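Local coordinates for omega-class glutathione S-transferase (Bombyx mori, PDB 3WD6), which binds glutathione and probably works, like other omega-class enzymes, as a glutathione transferase and a glutathione-dependent dehydroascorbate reductase, at residues A[16-21]-A[59-64]; A[33-38]-A[244-249]; A[42-47]-A[93-98]; A[117-122]-A[176-181]. One frame throughout, in Å; residues are numbered along the deposited sequence.

Contact 1: residues A[16-21]-A[59-64]; sequences HLRKGD and NIDLID. With GSH (glutathione), chain J.
His16 and Asn59 both carry CG beside the backbone N (chi1 -70° and -74°), and these torsions lay the imidazole of one against CB and the amide of the other. The two flank a short parallel pairing that adds strand 16-17 as an edge strand beside strand 56-60 of the thioredoxin-like N-terminal domain. Asn59 CB stands over the middle of the imidazole, 3.5 Å from its centroid, a CH-pi contact, and the amide plane runs 17° from that of the ring. Ile60 O comes to the ring's edge, in plane, 3.5 Å from His16 CD2. Both ring nitrogens are engaged, ND1 with Glu247 and NE2 with the backbone N of Arg36, which fixes the rotation of the ring; Asn59 ND2 is held by the carbonyls of Phe12 and Thr14. Leu17 straddles Ile60 in the parallel manner: its N donates to Asn59 O at 2.7 Å, and its O accepts from Asp61 N at 2.9 Å. Past the strands Lys19 N donates to Asp64 O, and charged side chains join. The Arg18 chain bends at chi3 and turns NE to Asp64 OD2, 3.3 Å away at the guanidinium edge, a weak bond within a salt bridge. Asp61 OD2, well out of the guanidinium plane, makes a long salt bridge with Arg18 by charge alone and also pairs with Arg243. Asp61 OD1 folds the following loop into an Asx turn by accepting from Ile63 N and Asp64 N, next to Leu62 of the glutathione pocket. A water donates to Asp61 OD2 at 3.2 Å and weakly to His16 O.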
# COMPACT_ATOMS: atom_id res chain seq x y z
N HIS A 16 9.67 -9.22 12.28
CA HIS A 16 10.30 -7.99 11.83
C HIS A 16 11.69 -7.90 12.45
O HIS A 16 11.84 -8.01 13.66
CB HIS A 16 9.47 -6.77 12.22
CG HIS A 16 8.19 -6.64 11.45
ND1 HIS A 16 7.18 -7.58 11.52
CD2 HIS A 16 7.76 -5.69 10.59
CE1 HIS A 16 6.18 -7.21 10.75
NE2 HIS A 16 6.50 -6.06 10.17
N LEU A 17 12.71 -7.70 11.62
CA LEU A 17 14.09 -7.76 12.08
C LEU A 17 14.51 -6.41 12.65
O LEU A 17 14.13 -5.36 12.12
CB LEU A 17 15.02 -8.20 10.94
CG LEU A 17 14.62 -9.52 10.28
CD1 LEU A 17 15.65 -9.94 9.25
CD2 LEU A 17 14.41 -10.63 11.32
N ARG A 18 15.28 -6.45 13.74
CA ARG A 18 15.73 -5.23 14.41
C ARG A 18 17.25 -5.17 14.41
O ARG A 18 17.92 -6.14 14.07
CB ARG A 18 15.23 -5.21 15.86
CG ARG A 18 13.77 -5.62 16.02
CD ARG A 18 13.44 -6.03 17.46
NE ARG A 18 13.86 -5.02 18.44
CZ ARG A 18 13.26 -4.81 19.61
NH1 ARG A 18 12.20 -5.55 19.95
NH2 ARG A 18 13.71 -3.87 20.44
N LYS A 19 17.80 -4.02 14.80
CA LYS A 19 19.24 -3.89 15.04
C LYS A 19 19.75 -5.09 15.86
O LYS A 19 19.22 -5.39 16.95
CB LYS A 19 19.55 -2.57 15.75
CG LYS A 19 21.00 -2.42 16.18
CD LYS A 19 21.51 -0.99 15.99
CE LYS A 19 23.03 -0.97 16.02
NZ LYS A 19 23.64 -2.04 15.15
N GLY A 20 20.77 -5.77 15.33
CA GLY A 20 21.31 -6.96 15.97
C GLY A 20 20.84 -8.25 15.31
O GLY A 20 21.41 -9.33 15.50
N ASP A 21 19.76 -8.14 14.54
CA ASP A 21 19.29 -9.27 13.77
C ASP A 21 20.22 -9.52 12.59
O ASP A 21 20.75 -8.57 11.99
CB ASP A 21 17.86 -9.02 13.29
CG ASP A 21 16.83 -9.27 14.38
OD1 ASP A 21 17.02 -10.20 15.19
OD2 ASP A 21 15.81 -8.53 14.42
N ASN A 59 10.71 -8.82 6.85
CA ASN A 59 10.06 -7.71 7.56
C ASN A 59 11.02 -6.90 8.43
O ASN A 59 11.93 -7.45 9.05
CB ASN A 59 8.88 -8.23 8.37
CG ASN A 59 7.71 -8.57 7.48
OD1 ASN A 59 7.45 -7.87 6.48
ND2 ASN A 59 6.99 -9.64 7.82
N ILE A 60 10.83 -5.59 8.45
CA ILE A 60 11.78 -4.70 9.12
C ILE A 60 11.13 -3.89 10.21
O ILE A 60 10.16 -3.16 9.95
CB ILE A 60 12.40 -3.69 8.14
CG1 ILE A 60 13.14 -4.40 6.99
CG2 ILE A 60 13.27 -2.73 8.88
CD1 ILE A 60 14.34 -5.23 7.41
N ASP A 61 11.67 -4.00 11.43
CA ASP A 61 11.30 -3.14 12.56
C ASP A 61 11.79 -1.72 12.26
O ASP A 61 12.99 -1.48 12.15
CB ASP A 61 11.94 -3.69 13.83
CG ASP A 61 11.45 -3.00 15.08
OD1 ASP A 61 11.51 -1.76 15.13
OD2 ASP A 61 11.01 -3.70 16.02
N LEU A 62 10.86 -0.78 12.12
CA LEU A 62 11.21 0.58 11.68
C LEU A 62 11.52 1.52 12.83
O LEU A 62 11.80 2.70 12.61
CB LEU A 62 10.07 1.17 10.86
CG LEU A 62 9.76 0.51 9.53
CD1 LEU A 62 8.63 1.27 8.86
CD2 LEU A 62 11.01 0.50 8.64
N ILE A 63 11.41 1.02 14.04
CA ILE A 63 11.68 1.80 15.23
C ILE A 63 13.13 1.54 15.59
O ILE A 63 13.88 2.46 15.92
CB ILE A 63 10.76 1.38 16.40
CG1 ILE A 63 9.32 1.82 16.13
CG2 ILE A 63 11.27 1.95 17.73
CD1 ILE A 63 9.15 3.32 16.03
N ASP A 64 13.50 0.27 15.49
CA ASP A 64 14.83 -0.21 15.83
C ASP A 64 15.40 -0.93 14.60
O ASP A 64 15.49 -2.17 14.56
CB ASP A 64 14.72 -1.17 17.03
CG ASP A 64 16.08 -1.53 17.60
OD1 ASP A 64 17.04 -0.75 17.41
OD2 ASP A 64 16.17 -2.61 18.25
N1 GSH J . 8.25 7.43 -1.05
CA1 GSH J . 8.50 6.13 -0.41
C1 GSH J . 7.88 4.97 -1.19
O11 GSH J . 8.38 3.79 -1.14
O12 GSH J . 6.85 5.20 -1.92
CB1 GSH J . 7.99 6.19 1.02
CG1 GSH J . 7.90 4.92 1.80
CD1 GSH J . 7.76 5.08 3.29
OE1 GSH J . 7.42 6.14 3.80
N2 GSH J . 8.03 3.97 4.15
CA2 GSH J . 7.90 4.19 5.59
C2 GSH J . 9.29 4.07 6.20
O2 GSH J . 10.02 3.17 5.82
CB2 GSH J . 7.02 3.16 6.19
SG2 GSH J . 5.28 3.33 6.01
N3 GSH J . 9.72 5.00 7.22
CA3 GSH J . 11.05 4.88 7.81
C3 GSH J . 11.20 5.38 9.19
O31 GSH J . 10.50 4.88 10.11
O32 GSH J . 12.03 6.29 9.44
O HOH W 1 10.09 -6.73 16.15

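Contact 2: residues A[33-38]-A[244-249]; sequences YNMRYC and PNYELL. With GSH (glutathione), chain J.
Tyr37 OH, Tyr246 O and Leu249 N close on one water, which joins the two segments. It lies 2.7 Å from Tyr37 OH, donates to Tyr246 O and accepts from Leu249 N, so two backbone groups of the tail are met by one molecule. The phenol reaches this place with CG beside its own backbone N (chi1 -55°). Its OH then rests on Leu248 CB at 3.6 Å, while Tyr246 O faces the edge of the ring, in plane, 3.9 Å from Tyr37 CE2. Arg36 CG lies over one face of the same ring, offset toward its rim, and Phe234 stacks on the ring as well. In this way the chain's C-terminal tail, after helix 228-240, folds back on the N-terminal thioredoxin-like domain, an arrangement in keeping with the omega class. Leu249 CD1 comes over a face of the Arg36 guanidinium, 3.7 Å from NE, with the two side chains nearly perpendicular. Arg36 NH2 bonds to Tyr224 O, and the guanidinium makes a cation-pi contact with the ring of Tyr224. Replacing Arg36 by an alanine would probably leave Tyr224 O without this donor and Leu249 CD1 without the flat group it lies on. Met35 SD approaches the Tyr246 ring obliquely, 3.7 Å from CE1, a Met-aromatic contact, and also accepts a weak bond from Tyr37 N. Met35 opens a type I turn closed by Cys38 N donating to Met35 O at 2.7 Å; Cys38, which binds glutathione, is the N-cap of helix 39-51.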
# COMPACT_ATOMS: atom_id res chain seq x y z
N TYR A 33 12.03 -6.17 1.04
CA TYR A 33 12.17 -5.60 2.38
C TYR A 33 10.90 -4.82 2.69
O TYR A 33 10.57 -3.84 2.01
CB TYR A 33 13.45 -4.74 2.53
CG TYR A 33 14.68 -5.59 2.33
CD1 TYR A 33 15.18 -6.36 3.37
CD2 TYR A 33 15.30 -5.69 1.08
CE1 TYR A 33 16.28 -7.18 3.20
CE2 TYR A 33 16.41 -6.51 0.90
CZ TYR A 33 16.89 -7.25 1.96
OH TYR A 33 17.98 -8.08 1.80
N ASN A 34 10.18 -5.28 3.71
CA ASN A 34 8.80 -4.87 3.94
C ASN A 34 8.57 -4.48 5.39
O ASN A 34 9.43 -4.78 6.25
CB ASN A 34 7.92 -6.08 3.60
CG ASN A 34 6.43 -5.80 3.68
OD1 ASN A 34 5.93 -4.81 3.11
ND2 ASN A 34 5.70 -6.68 4.37
N MET A 35 7.45 -3.82 5.69
CA MET A 35 6.86 -3.97 7.01
C MET A 35 5.35 -4.07 6.89
O MET A 35 4.72 -3.34 6.12
CB MET A 35 7.34 -2.93 8.02
CG MET A 35 6.47 -1.74 8.18
SD MET A 35 5.20 -1.87 9.48
CE MET A 35 4.78 -0.11 9.52
N ARG A 36 4.80 -5.03 7.64
CA ARG A 36 3.47 -5.59 7.38
C ARG A 36 2.38 -4.52 7.27
O ARG A 36 1.42 -4.67 6.51
CB ARG A 36 3.12 -6.65 8.45
CG ARG A 36 1.79 -7.40 8.23
CD ARG A 36 1.94 -8.51 7.20
NE ARG A 36 0.68 -9.22 6.95
CZ ARG A 36 -0.38 -8.69 6.32
NH1 ARG A 36 -0.37 -7.42 5.90
NH2 ARG A 36 -1.46 -9.45 6.12
N TYR A 37 2.56 -3.43 8.01
CA TYR A 37 1.54 -2.40 8.13
C TYR A 37 1.90 -1.19 7.27
O TYR A 37 1.19 -0.19 7.27
CB TYR A 37 1.38 -2.02 9.62
CG TYR A 37 1.07 -3.25 10.46
CD1 TYR A 37 -0.24 -3.66 10.69
CD2 TYR A 37 2.09 -4.03 10.96
CE1 TYR A 37 -0.51 -4.82 11.42
CE2 TYR A 37 1.84 -5.17 11.69
CZ TYR A 37 0.54 -5.57 11.91
OH TYR A 37 0.31 -6.72 12.65
N CYS A 38 3.01 -1.29 6.54
CA CYS A 38 3.38 -0.18 5.67
C CYS A 38 2.55 -0.14 4.37
O CYS A 38 2.64 -1.05 3.53
CB CYS A 38 4.88 -0.20 5.34
SG CYS A 38 5.34 1.18 4.23
N PRO A 244 5.35 0.55 18.65
CA PRO A 244 4.54 -0.33 17.81
C PRO A 244 4.79 -1.80 18.13
O PRO A 244 5.92 -2.17 18.46
CB PRO A 244 5.03 -0.01 16.39
CG PRO A 244 5.57 1.42 16.49
CD PRO A 244 6.19 1.47 17.86
N ASN A 245 3.74 -2.60 18.07
CA ASN A 245 3.87 -4.05 18.09
C ASN A 245 3.72 -4.54 16.64
O ASN A 245 2.63 -4.49 16.05
CB ASN A 245 2.84 -4.68 19.02
CG ASN A 245 2.97 -6.19 19.11
OD1 ASN A 245 3.83 -6.80 18.46
ND2 ASN A 245 2.11 -6.81 19.91
N TYR A 246 4.84 -4.97 16.06
CA TYR A 246 4.85 -5.45 14.68
C TYR A 246 4.47 -6.93 14.57
O TYR A 246 4.46 -7.47 13.48
CB TYR A 246 6.24 -5.26 14.07
CG TYR A 246 6.69 -3.81 13.91
CD1 TYR A 246 5.96 -2.92 13.14
CD2 TYR A 246 7.86 -3.36 14.51
CE1 TYR A 246 6.38 -1.59 12.99
CE2 TYR A 246 8.29 -2.05 14.36
CZ TYR A 246 7.55 -1.17 13.61
OH TYR A 246 7.96 0.14 13.45
N GLU A 247 4.15 -7.59 15.68
CA GLU A 247 3.93 -9.03 15.64
C GLU A 247 2.49 -9.46 15.92
O GLU A 247 2.20 -10.66 16.10
CB GLU A 247 4.90 -9.76 16.59
CG GLU A 247 6.37 -9.44 16.33
CD GLU A 247 6.77 -9.67 14.88
OE1 GLU A 247 6.51 -10.78 14.35
OE2 GLU A 247 7.35 -8.75 14.28
N LEU A 248 1.57 -8.50 15.95
CA LEU A 248 0.16 -8.84 16.15
C LEU A 248 -0.31 -10.03 15.30
O LEU A 248 -1.13 -10.83 15.73
CB LEU A 248 -0.73 -7.62 15.95
CG LEU A 248 -0.47 -6.54 17.01
CD1 LEU A 248 -1.21 -5.24 16.69
CD2 LEU A 248 -0.83 -7.06 18.40
N LEU A 249 0.23 -10.18 14.09
CA LEU A 249 -0.19 -11.30 13.23
C LEU A 249 0.66 -12.56 13.34
O LEU A 249 0.53 -13.47 12.50
CB LEU A 249 -0.24 -10.85 11.77
CG LEU A 249 -1.45 -10.00 11.43
CD1 LEU A 249 -1.30 -9.45 10.03
CD2 LEU A 249 -2.74 -10.82 11.60
N1 GSH J . 8.25 7.43 -1.05
CA1 GSH J . 8.50 6.13 -0.41
C1 GSH J . 7.88 4.97 -1.19
O11 GSH J . 8.38 3.79 -1.14
O12 GSH J . 6.85 5.20 -1.92
CB1 GSH J . 7.99 6.19 1.02
CG1 GSH J . 7.90 4.92 1.80
CD1 GSH J . 7.76 5.08 3.29
OE1 GSH J . 7.42 6.14 3.80
N2 GSH J . 8.03 3.97 4.15
CA2 GSH J . 7.90 4.19 5.59
C2 GSH J . 9.29 4.07 6.20
O2 GSH J . 10.02 3.17 5.82
CB2 GSH J . 7.02 3.16 6.19
SG2 GSH J . 5.28 3.33 6.01
N3 GSH J . 9.72 5.00 7.22
CA3 GSH J . 11.05 4.88 7.81
C3 GSH J . 11.20 5.38 9.19
O31 GSH J . 10.50 4.88 10.11
O32 GSH J . 12.03 6.29 9.44
O HOH W 2 2.20 -8.71 12.69

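Contact 3: residues A[42-47]-A[93-98]; sequences QRTILA and LVTVEY
Thr44 and Thr95 face each other with their side chains at about a right angle, and Thr44 OG1 donates to Thr95 OG1 at 2.8 Å. Thr95 holds its OG1 between the backbone N and the carbonyl carbon (chi1 76°), the crowded position, from which the hydroxyl also hydrogen-bonds Ser92 O, one turn back, while accepting from Thr44. Two buried hydroxyls are thereby joined in a short chain of hydrogen bonds that ends on a helix carbonyl. On one flank, Arg43 runs extended from CG to NE, and Leu93 crosses it at a slant: Leu93 CD2 lies 3.6 Å above the guanidinium plane, displaced toward its rim, and Leu93 CG is 3.5 Å from Arg43 NH1. The guanidinium is held by its N-H groups, NE to Met181 O and NH1 to OG of Ser92, itself a glutathione-binding residue, so Arg43 stands in the second shell of the ligand site. Val96 packs further along: its CG2 meets Arg43 O at 3.6 Å and Ala47 CB at 3.8 Å, with CG1 also near that methyl. The backbones come nearest at Thr44 and Val96, whose CA atoms are 5.8 Å apart. The axes of the two helical segments run nearly parallel, 15° apart and 8.9 Å at closest approach. Helix 39-51 is the connection of the beta-alpha-beta crossover from strand 31-34 to strand 56-60, and helix 92-102, following strand 87-90, lies beside it in the thioredoxin-like domain, with Leu93 also touching Tyr177 and Met181 of helix 177-189.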
# COMPACT_ATOMS: atom_id res chain seq x y z
N GLN A 42 3.03 -2.12 0.78
CA GLN A 42 1.89 -2.92 0.31
C GLN A 42 1.72 -2.85 -1.22
O GLN A 42 1.33 -3.84 -1.87
CB GLN A 42 0.59 -2.52 1.00
CG GLN A 42 -0.57 -3.45 0.68
CD GLN A 42 -1.87 -3.07 1.40
OE1 GLN A 42 -1.91 -2.05 2.11
NE2 GLN A 42 -2.93 -3.87 1.19
N ARG A 43 2.03 -1.69 -1.79
CA ARG A 43 2.03 -1.52 -3.25
C ARG A 43 2.86 -2.59 -3.92
O ARG A 43 2.45 -3.16 -4.95
CB ARG A 43 2.58 -0.15 -3.63
CG ARG A 43 1.64 0.98 -3.35
CD ARG A 43 2.36 2.27 -3.47
NE ARG A 43 1.44 3.39 -3.66
CZ ARG A 43 1.83 4.65 -3.77
NH1 ARG A 43 3.13 4.96 -3.68
NH2 ARG A 43 0.91 5.60 -3.98
N THR A 44 4.04 -2.87 -3.36
CA THR A 44 4.95 -3.82 -3.97
C THR A 44 4.39 -5.25 -3.84
O THR A 44 4.41 -6.02 -4.80
CB THR A 44 6.36 -3.70 -3.35
OG1 THR A 44 6.86 -2.36 -3.55
CG2 THR A 44 7.31 -4.72 -3.98
N ILE A 45 3.89 -5.60 -2.65
CA ILE A 45 3.19 -6.88 -2.43
C ILE A 45 2.02 -7.11 -3.40
O ILE A 45 1.89 -8.19 -4.01
CB ILE A 45 2.60 -6.96 -1.00
CG1 ILE A 45 3.66 -6.62 0.06
CG2 ILE A 45 1.96 -8.31 -0.75
CD1 ILE A 45 4.84 -7.57 0.06
N LEU A 46 1.15 -6.11 -3.52
CA LEU A 46 -0.01 -6.23 -4.40
C LEU A 46 0.45 -6.56 -5.81
O LEU A 46 -0.03 -7.50 -6.44
CB LEU A 46 -0.84 -4.93 -4.43
CG LEU A 46 -1.51 -4.56 -3.10
CD1 LEU A 46 -2.18 -3.21 -3.22
CD2 LEU A 46 -2.52 -5.66 -2.66
N ALA A 47 1.40 -5.76 -6.30
CA ALA A 47 1.90 -5.94 -7.65
C ALA A 47 2.43 -7.36 -7.80
O ALA A 47 2.03 -8.10 -8.73
CB ALA A 47 2.98 -4.89 -7.97
N LEU A 93 6.72 3.09 -5.93
CA LEU A 93 6.30 3.24 -7.32
C LEU A 93 7.42 2.90 -8.29
O LEU A 93 7.17 2.46 -9.42
CB LEU A 93 5.78 4.65 -7.59
CG LEU A 93 4.47 5.04 -6.87
CD1 LEU A 93 4.01 6.43 -7.31
CD2 LEU A 93 3.37 3.98 -7.14
N VAL A 94 8.66 3.10 -7.86
CA VAL A 94 9.79 2.71 -8.69
C VAL A 94 9.86 1.19 -8.80
O VAL A 94 10.10 0.64 -9.89
CB VAL A 94 11.10 3.27 -8.15
CG1 VAL A 94 12.27 2.73 -8.94
CG2 VAL A 94 11.05 4.81 -8.19
N THR A 95 9.63 0.51 -7.68
CA THR A 95 9.70 -0.94 -7.68
C THR A 95 8.59 -1.54 -8.55
O THR A 95 8.82 -2.44 -9.36
CB THR A 95 9.61 -1.50 -6.27
OG1 THR A 95 8.25 -1.41 -5.81
CG2 THR A 95 10.53 -0.68 -5.35
N VAL A 96 7.39 -1.01 -8.39
CA VAL A 96 6.27 -1.54 -9.17
C VAL A 96 6.44 -1.32 -10.67
O VAL A 96 6.09 -2.20 -11.46
CB VAL A 96 4.92 -0.98 -8.68
CG1 VAL A 96 3.81 -1.34 -9.64
CG2 VAL A 96 4.65 -1.50 -7.27
N GLU A 97 6.99 -0.17 -11.07
CA GLU A 97 7.21 0.10 -12.50
C GLU A 97 8.28 -0.83 -13.08
O GLU A 97 8.15 -1.34 -14.20
CB GLU A 97 7.49 1.60 -12.75
CG GLU A 97 6.27 2.52 -12.42
CD GLU A 97 6.61 4.03 -12.24
OE1 GLU A 97 7.76 4.47 -12.54
OE2 GLU A 97 5.71 4.80 -11.79
N TYR A 98 9.34 -1.10 -12.31
CA TYR A 98 10.33 -2.11 -12.68
C TYR A 98 9.75 -3.52 -12.89
O TYR A 98 10.07 -4.19 -13.89
CB TYR A 98 11.45 -2.17 -11.64
CG TYR A 98 12.50 -3.21 -11.97
CD1 TYR A 98 12.36 -4.51 -11.53
CD2 TYR A 98 13.61 -2.88 -12.75
CE1 TYR A 98 13.31 -5.47 -11.83
CE2 TYR A 98 14.57 -3.84 -13.06
CZ TYR A 98 14.41 -5.14 -12.60
OH TYR A 98 15.35 -6.11 -12.90

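Contact 4: residues A[117-122]-A[176-181]; sequences ALDKII and GYADYM
Asp119 sets its carboxylate against the methyl of Ala178, whose CB lies 3.6 Å from Asp119 CG and 3.7 Å from each of OD1 and OD2. Ile122 CG2 reaches the same methyl at 4.2 Å, one turn further on. Tyr177 approaches Lys120 obliquely, its CE1 4.4 Å from Lys120 CA, while Met181 CG, from its own helix, lies over the centre of one face of the Tyr177 ring, 3.6 Å above its plane. With an alanine on one side the backbones come close, and the helix segments run nearly parallel, crossing at -16° with axes 8.8 Å apart. In the next shell Asp119 OD1 forms a salt bridge with Arg165 of helix 145-165, and Lys120 NZ reaches Glu97 of helix 92-102. Asp119 OD2 lies near Asp171 OD1, and this closeness of like charges may raise the proton affinity of one of them. Were residue Asp119 a leucine instead, Arg165 would probably be left without its charge mate. Asp171 also accepts from Ala178 N at the start of helix 177-189. There Gly176 is the N-cap, and its N donates to Asp179 OD2 at 2.9 Å, nearly straight (170°). This is one half of a capping box, of the kind known in the all-helical C-terminal domain of glutathione transferases; the N-cap glycine has no side chain to complete the other half.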
# COMPACT_ATOMS: atom_id res chain seq x y z
N ALA A 117 -0.34 7.66 -18.46
CA ALA A 117 -0.22 8.94 -17.75
C ALA A 117 -1.42 9.14 -16.84
O ALA A 117 -1.24 9.49 -15.66
CB ALA A 117 -0.09 10.10 -18.73
N LEU A 118 -2.62 8.95 -17.38
CA LEU A 118 -3.86 9.07 -16.61
C LEU A 118 -3.82 8.21 -15.35
O LEU A 118 -4.21 8.66 -14.27
CB LEU A 118 -5.05 8.67 -17.46
CG LEU A 118 -5.66 9.76 -18.35
CD1 LEU A 118 -4.64 10.86 -18.65
CD2 LEU A 118 -6.24 9.16 -19.64
N ASP A 119 -3.36 6.98 -15.48
CA ASP A 119 -3.22 6.14 -14.30
C ASP A 119 -2.31 6.76 -13.25
O ASP A 119 -2.66 6.76 -12.07
CB ASP A 119 -2.72 4.76 -14.68
CG ASP A 119 -3.86 3.81 -14.95
OD1 ASP A 119 -5.00 4.29 -15.19
OD2 ASP A 119 -3.61 2.58 -14.90
N LYS A 120 -1.18 7.32 -13.66
CA LYS A 120 -0.24 7.91 -12.70
C LYS A 120 -0.86 9.15 -12.04
O LYS A 120 -0.67 9.39 -10.83
CB LYS A 120 1.10 8.25 -13.36
CG LYS A 120 1.68 7.12 -14.21
CD LYS A 120 3.19 7.27 -14.39
CE LYS A 120 3.81 5.91 -14.78
NZ LYS A 120 5.28 5.79 -14.50
N ILE A 121 -1.60 9.93 -12.82
CA ILE A 121 -2.34 11.07 -12.30
C ILE A 121 -3.31 10.59 -11.21
O ILE A 121 -3.30 11.10 -10.08
CB ILE A 121 -3.09 11.81 -13.44
CG1 ILE A 121 -2.04 12.53 -14.31
CG2 ILE A 121 -4.14 12.79 -12.89
CD1 ILE A 121 -2.56 13.09 -15.64
N ILE A 122 -4.12 9.60 -11.54
CA ILE A 122 -5.01 9.03 -10.55
C ILE A 122 -4.27 8.69 -9.24
O ILE A 122 -4.71 9.09 -8.16
CB ILE A 122 -5.73 7.81 -11.11
CG1 ILE A 122 -6.78 8.29 -12.11
CG2 ILE A 122 -6.37 7.00 -9.96
CD1 ILE A 122 -7.26 7.21 -13.08
N GLY A 176 -5.68 -2.79 -11.87
CA GLY A 176 -4.36 -2.57 -12.42
C GLY A 176 -3.55 -1.63 -11.54
O GLY A 176 -3.78 -1.55 -10.32
N TYR A 177 -2.63 -0.90 -12.17
CA TYR A 177 -1.66 -0.09 -11.44
C TYR A 177 -2.36 0.96 -10.60
O TYR A 177 -2.09 1.11 -9.40
CB TYR A 177 -0.74 0.57 -12.45
CG TYR A 177 0.26 1.57 -11.92
CD1 TYR A 177 -0.10 2.91 -11.73
CD2 TYR A 177 1.58 1.20 -11.67
CE1 TYR A 177 0.84 3.85 -11.30
CE2 TYR A 177 2.52 2.13 -11.24
CZ TYR A 177 2.15 3.46 -11.05
OH TYR A 177 3.08 4.39 -10.60
N ALA A 178 -3.28 1.69 -11.24
CA ALA A 178 -4.01 2.76 -10.59
C ALA A 178 -4.77 2.18 -9.38
O ALA A 178 -4.70 2.73 -8.27
CB ALA A 178 -4.97 3.41 -11.58
N ASP A 179 -5.48 1.08 -9.60
CA ASP A 179 -6.19 0.45 -8.50
C ASP A 179 -5.23 0.02 -7.39
O ASP A 179 -5.39 0.42 -6.24
CB ASP A 179 -6.98 -0.75 -8.98
CG ASP A 179 -7.93 -0.41 -10.11
OD1 ASP A 179 -9.02 0.17 -9.83
OD2 ASP A 179 -7.59 -0.74 -11.28
N TYR A 180 -4.23 -0.78 -7.74
CA TYR A 180 -3.35 -1.34 -6.72
C TYR A 180 -2.55 -0.28 -5.99
O TYR A 180 -2.28 -0.42 -4.79
CB TYR A 180 -2.40 -2.38 -7.31
CG TYR A 180 -3.07 -3.69 -7.64
CD1 TYR A 180 -3.97 -4.29 -6.75
CD2 TYR A 180 -2.82 -4.34 -8.86
CE1 TYR A 180 -4.60 -5.50 -7.05
CE2 TYR A 180 -3.45 -5.54 -9.17
CZ TYR A 180 -4.34 -6.12 -8.26
OH TYR A 180 -4.94 -7.32 -8.56
N MET A 181 -2.17 0.79 -6.70
CA MET A 181 -1.24 1.76 -6.11
C MET A 181 -1.94 2.72 -5.14
O MET A 181 -1.29 3.37 -4.31
CB MET A 181 -0.45 2.53 -7.19
CG MET A 181 0.50 1.67 -8.01
SD MET A 181 1.71 0.77 -7.01
CE MET A 181 0.91 -0.84 -6.84

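Contacts 1 and 2 lie about 10 Å apart between centres and share the mixed sheet through its neighbouring strands 56-60 and 31-34; their segments alternate along the chain, and both reach the glutathione. Contact 3 is nested inside the loop that contact 2 closes, about 18 Å from it between centres, and packs two helices of the same N-terminal domain. Contact 4, whose segment 176-181 belongs to the C-terminal helical domain, follows contact 3 with centres about 12 Å apart, and the two touch across the domain interface. Contacts 1 and 4, about 31 Å apart between centres, flank the chain's centre, so the set runs from the sheet edge past the glutathione site into the helical domain.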